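SusD homolog (Bacteroides ovatus, PDB 4F53) probably binds glycans, perhaps mucin O-glycans, at the cell surface as a SusD-like outer-membrane lipoprotein of Bacteroides ovatus. Local coordinates at residues F89-Y100 against A116-V127. Residues are numbered along the deposited sequence; the frame is centred on the assembly and turned at random.
Sequences FNDFYSKFYPDY and AELYRIVVMLRV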
loop_
_atom_site.group_PDB
_atom_site.type_symbol
_atom_site.label_atom_id
_atom_site.label_comp_id
_atom_site.label_asym_id
_atom_site.label_seq_id
_atom_site.Cartn_x
_atom_site.Cartn_y
_atom_site.Cartn_z
ATOM N N PHE A 89 9.458 11.207 2.977
ATOM C CA PHE A 89 10.113 11.150 4.274
ATOM C C PHE A 89 9.706 12.371 5.097
ATOM O O PHE A 89 8.850 12.249 5.973
ATOM C CB PHE A 89 11.648 11.045 4.121
ATOM C CG PHE A 89 12.414 10.648 5.369
ATOM C CD1 PHE A 89 12.042 9.527 6.112
ATOM C CD2 PHE A 89 13.533 11.361 5.773
ATOM C CE1 PHE A 89 12.759 9.157 7.258
ATOM C CE2 PHE A 89 14.256 10.978 6.907
ATOM C CZ PHE A 89 13.866 9.880 7.643
ATOM N N ASN A 90 10.250 13.543 4.746
ATOM C CA ASN A 90 10.072 14.832 5.414
ATOM C C ASN A 90 8.632 15.285 5.534
ATOM O O ASN A 90 8.272 15.788 6.591
ATOM C CB ASN A 90 10.879 15.942 4.712
ATOM C CG ASN A 90 12.373 15.816 4.901
ATOM O OD1 ASN A 90 13.025 14.932 4.338
ATOM N ND2 ASN A 90 12.954 16.699 5.702
ATOM N N ASP A 91 7.814 15.137 4.472
ATOM C CA ASP A 91 6.440 15.620 4.500
ATOM C C ASP A 91 5.560 14.844 5.471
ATOM O O ASP A 91 4.671 15.453 6.048
ATOM C CB ASP A 91 5.826 15.668 3.096
ATOM C CG ASP A 91 6.336 16.800 2.213
ATOM O OD1 ASP A 91 7.492 17.262 2.430
ATOM O OD2 ASP A 91 5.591 17.222 1.309
ATOM N N PHE A 92 5.829 13.559 5.737
ATOM C CA PHE A 92 5.055 12.845 6.760
ATOM C C PHE A 92 5.334 13.405 8.156
ATOM O O PHE A 92 4.391 13.583 8.923
ATOM C CB PHE A 92 5.314 11.343 6.747
ATOM C CG PHE A 92 4.472 10.600 5.741
ATOM C CD1 PHE A 92 3.096 10.462 5.923
ATOM C CD2 PHE A 92 5.051 10.019 4.624
ATOM C CE1 PHE A 92 2.320 9.766 4.996
ATOM C CE2 PHE A 92 4.277 9.308 3.711
ATOM C CZ PHE A 92 2.918 9.197 3.898
ATOM N N TYR A 93 6.605 13.744 8.455
ATOM C CA TYR A 93 7.002 14.307 9.755
ATOM C C TYR A 93 6.438 15.722 9.948
ATOM O O TYR A 93 5.902 15.993 11.018
ATOM C CB TYR A 93 8.536 14.288 9.936
ATOM C CG TYR A 93 9.061 12.901 10.249
ATOM C CD1 TYR A 93 9.230 11.950 9.240
ATOM C CD2 TYR A 93 9.344 12.521 11.560
ATOM C CE1 TYR A 93 9.691 10.668 9.526
ATOM C CE2 TYR A 93 9.807 11.240 11.855
ATOM C CZ TYR A 93 9.990 10.324 10.835
ATOM O OH TYR A 93 10.421 9.062 11.127
ATOM N N SER A 94 6.512 16.597 8.912
ATOM C CA SER A 94 6.004 17.987 8.923
ATOM C C SER A 94 4.495 18.049 9.098
ATOM O O SER A 94 3.965 18.956 9.751
ATOM C CB SER A 94 6.339 18.695 7.609
ATOM O OG SER A 94 7.723 18.642 7.312
ATOM N N LYS A 95 3.801 17.106 8.460
ATOM C CA LYS A 95 2.345 17.095 8.478
ATOM C C LYS A 95 1.777 16.376 9.696
ATOM O O LYS A 95 0.691 16.749 10.139
ATOM C CB LYS A 95 1.787 16.465 7.197
ATOM C CG LYS A 95 2.069 17.306 5.960
ATOM C CD LYS A 95 1.661 16.541 4.719
ATOM C CE LYS A 95 2.172 17.193 3.462
ATOM N NZ LYS A 95 1.382 18.394 3.127
ATOM N N PHE A 96 2.476 15.350 10.227
ATOM C CA PHE A 96 1.948 14.577 11.348
ATOM C C PHE A 96 2.300 15.133 12.742
ATOM O O PHE A 96 1.392 15.334 13.569
ATOM C CB PHE A 96 2.390 13.079 11.273
ATOM C CG PHE A 96 1.632 12.195 12.236
ATOM C CD1 PHE A 96 2.075 12.023 13.552
ATOM C CD2 PHE A 96 0.443 11.579 11.850
ATOM C CE1 PHE A 96 1.329 11.266 14.462
ATOM C CE2 PHE A 96 -0.295 10.809 12.753
ATOM C CZ PHE A 96 0.132 10.686 14.064
ATOM N N TYR A 97 3.601 15.274 13.030
ATOM C CA TYR A 97 4.096 15.554 14.375
ATOM C C TYR A 97 3.686 16.885 15.021
ATOM O O TYR A 97 3.326 16.809 16.203
ATOM C CB TYR A 97 5.599 15.328 14.486
ATOM C CG TYR A 97 5.896 13.854 14.686
ATOM C CD1 TYR A 97 5.543 13.204 15.866
ATOM C CD2 TYR A 97 6.433 13.083 13.657
ATOM C CE1 TYR A 97 5.777 11.842 16.042
ATOM C CE2 TYR A 97 6.713 11.730 13.839
ATOM C CZ TYR A 97 6.372 11.107 15.028
ATOM O OH TYR A 97 6.600 9.751 15.200
ATOM N N PRO A 98 3.640 18.071 14.365
ATOM C CA PRO A 98 3.192 19.270 15.097
ATOM C C PRO A 98 1.779 19.085 15.691
ATOM O O PRO A 98 1.596 19.393 16.869
ATOM C CB PRO A 98 3.258 20.379 14.040
ATOM C CG PRO A 98 4.279 19.906 13.072
ATOM C CD PRO A 98 4.041 18.420 12.987
ATOM N N ASP A 99 0.821 18.482 14.931
ATOM C CA ASP A 99 -0.543 18.240 15.425
ATOM C C ASP A 99 -0.576 17.165 16.512
ATOM O O ASP A 99 -1.332 17.295 17.481
ATOM C CB ASP A 99 -1.487 17.861 14.284
ATOM C CG ASP A 99 -1.946 19.033 13.424
ATOM O OD1 ASP A 99 -1.524 20.181 13.697
ATOM O OD2 ASP A 99 -2.745 18.808 12.491
ATOM N N TYR A 100 0.242 16.108 16.352
ATOM C CA TYR A 100 0.344 15.013 17.310
ATOM C C TYR A 100 0.808 15.547 18.681
ATOM O O TYR A 100 0.165 15.272 19.702
ATOM C CB TYR A 100 1.286 13.923 16.772
ATOM C CG TYR A 100 1.679 12.865 17.772
ATOM C CD1 TYR A 100 0.844 11.783 18.038
ATOM C CD2 TYR A 100 2.893 12.937 18.450
ATOM C CE1 TYR A 100 1.208 10.798 18.951
ATOM C CE2 TYR A 100 3.264 11.964 19.374
ATOM C CZ TYR A 100 2.418 10.899 19.626
ATOM O OH TYR A 100 2.806 9.944 20.534
ATOM N N ALA A 116 -4.864 8.815 18.608
ATOM C CA ALA A 116 -3.738 9.603 18.089
ATOM C C ALA A 116 -2.505 8.700 17.902
ATOM O O ALA A 116 -1.865 8.758 16.852
ATOM C CB ALA A 116 -3.421 10.760 19.034
ATOM N N GLU A 117 -2.224 7.823 18.890
ATOM C CA GLU A 117 -1.129 6.851 18.833
ATOM C C GLU A 117 -1.365 5.792 17.755
ATOM O O GLU A 117 -0.407 5.385 17.104
ATOM C CB GLU A 117 -0.919 6.158 20.191
ATOM C CG GLU A 117 0.502 5.656 20.394
ATOM C CD GLU A 117 1.558 6.747 20.421
ATOM O OE1 GLU A 117 1.230 7.894 20.809
ATOM O OE2 GLU A 117 2.716 6.457 20.042
ATOM N N LEU A 118 -2.625 5.337 17.576
ATOM C CA LEU A 118 -2.983 4.365 16.538
ATOM C C LEU A 118 -2.676 4.951 15.145
ATOM O O LEU A 118 -2.095 4.255 14.319
ATOM C CB LEU A 118 -4.461 3.944 16.650
ATOM C CG LEU A 118 -4.987 2.930 15.596
ATOM C CD1 LEU A 118 -4.267 1.597 15.688
ATOM C CD2 LEU A 118 -6.479 2.713 15.750
ATOM N N TYR A 119 -3.027 6.243 14.906
ATOM C CA TYR A 119 -2.777 6.935 13.639
ATOM C C TYR A 119 -1.288 7.062 13.413
ATOM O O TYR A 119 -0.831 6.776 12.314
ATOM C CB TYR A 119 -3.462 8.322 13.608
ATOM C CG TYR A 119 -4.963 8.289 13.837
ATOM C CD1 TYR A 119 -5.726 7.175 13.471
ATOM C CD2 TYR A 119 -5.626 9.381 14.394
ATOM C CE1 TYR A 119 -7.107 7.152 13.657
ATOM C CE2 TYR A 119 -7.006 9.358 14.605
ATOM C CZ TYR A 119 -7.742 8.252 14.217
ATOM O OH TYR A 119 -9.093 8.239 14.434
ATOM N N ARG A 120 -0.525 7.412 14.471
ATOM C CA ARG A 120 0.941 7.491 14.454
ATOM C C ARG A 120 1.570 6.166 14.011
ATOM O O ARG A 120 2.440 6.174 13.152
ATOM C CB ARG A 120 1.468 7.865 15.842
ATOM C CG ARG A 120 2.918 8.249 15.816
ATOM C CD ARG A 120 3.436 8.286 17.226
ATOM N NE ARG A 120 4.857 8.611 17.234
ATOM C CZ ARG A 120 5.680 8.319 18.227
ATOM N NH1 ARG A 120 5.233 7.683 19.302
ATOM N NH2 ARG A 120 6.959 8.650 18.152
ATOM N N ILE A 121 1.110 5.028 14.589
ATOM C CA ILE A 121 1.591 3.698 14.223
ATOM C C ILE A 121 1.351 3.432 12.713
ATOM O O ILE A 121 2.310 3.126 12.019
ATOM C CB ILE A 121 0.977 2.600 15.131
ATOM C CG1 ILE A 121 1.515 2.768 16.565
ATOM C CG2 ILE A 121 1.306 1.198 14.573
ATOM C CD1 ILE A 121 0.820 1.967 17.657
ATOM N N VAL A 122 0.118 3.627 12.205
ATOM C CA VAL A 122 -0.240 3.386 10.791
ATOM C C VAL A 122 0.590 4.295 9.848
ATOM O O VAL A 122 1.098 3.809 8.833
ATOM C CB VAL A 122 -1.778 3.560 10.526
ATOM C CG1 VAL A 122 -2.137 3.301 9.060
ATOM C CG2 VAL A 122 -2.612 2.669 11.442
ATOM N N VAL A 123 0.731 5.599 10.186
ATOM C CA VAL A 123 1.447 6.576 9.358
ATOM C C VAL A 123 2.936 6.249 9.337
ATOM O O VAL A 123 3.534 6.155 8.270
ATOM C CB VAL A 123 1.186 8.038 9.815
ATOM C CG1 VAL A 123 2.077 9.025 9.059
ATOM C CG2 VAL A 123 -0.278 8.398 9.629
HETATM N N MSE A 124 3.521 6.046 10.507
HETATM C CA MSE A 124 4.948 5.772 10.613
HETATM C C MSE A 124 5.273 4.334 10.176
HETATM O O MSE A 124 6.414 4.071 9.802
HETATM C CB MSE A 124 5.483 6.134 12.009
HETATM C CG MSE A 124 5.350 7.635 12.282
HETATM SE SE MSE A 124 6.308 8.727 10.950
HETATM C CE MSE A 124 5.167 10.368 10.894
ATOM N N LEU A 125 4.266 3.446 10.131
ATOM C CA LEU A 125 4.411 2.096 9.551
ATOM C C LEU A 125 4.717 2.244 8.051
ATOM O O LEU A 125 5.600 1.566 7.576
ATOM C CB LEU A 125 3.161 1.213 9.771
ATOM C CG LEU A 125 3.215 -0.251 9.265
ATOM C CD1 LEU A 125 4.321 -1.060 9.987
ATOM C CD2 LEU A 125 1.867 -0.936 9.458
ATOM N N ARG A 126 4.025 3.155 7.330
ATOM C CA ARG A 126 4.296 3.439 5.901
ATOM C C ARG A 126 5.740 3.912 5.717
ATOM O O ARG A 126 6.420 3.468 4.800
ATOM C CB ARG A 126 3.382 4.540 5.318
ATOM C CG ARG A 126 1.896 4.356 5.458
ATOM C CD ARG A 126 1.191 5.589 4.919
ATOM N NE ARG A 126 1.655 5.882 3.561
ATOM C CZ ARG A 126 0.885 5.991 2.491
ATOM N NH1 ARG A 126 -0.434 5.898 2.602
ATOM N NH2 ARG A 126 1.423 6.221 1.304
ATOM N N VAL A 127 6.180 4.841 6.591
ATOM C CA VAL A 127 7.508 5.463 6.564
ATOM C C VAL A 127 8.616 4.422 6.852
ATOM O O VAL A 127 9.568 4.354 6.069
ATOM C CB VAL A 127 7.612 6.712 7.487
ATOM C CG1 VAL A 127 8.968 7.401 7.315
ATOM C CG2 VAL A 127 6.460 7.696 7.212
#
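Selenomethionine M124 lays its selenium over one face of the Y93 ring, 4.3 Å from SE to the ring centroid, a Met-aromatic contact. A bend at chi2 (-58°) helps turn its methyl toward helix 82-106, where CE lies 3.6 Å from CE2 of Y97, and the side chain fills a hole formed by F92, Y93, F96 and Y97. F92 is the reciprocal knob, set among V123, M124, R126 and V127, with CD1 3.6 Å from V123 CG1. R126, whose NE nears CZ of that ring, directs its charge elsewhere, to D51. With CG opposite the backbone N (chi1 -168°), F96 brings CZ against the backbone of R120, 3.3 Å from its CA.

Polar groups close the other end. R120 reaches out extended and grips Y97 OH side-on with NE (2.9 Å) and NH2 (3.2 Å), the hydroxyl lying in the guanidinium plane, while NH1 forms a salt bridge with E117 OE2. The other carboxylate oxygen, OE1, accepts the Y100 hydroxyl at 2.6 Å. A leucine in place of R120 would probably leave the Y97 hydroxyl without these two donors and E117 without its charged mate.

The successive helices 82-106 and 110-131, whose local segments run antiparallel at 166°, thus form a helical hairpin with knobs-into-holes packing, consistent with the TPR-like helical fold of the SusD family.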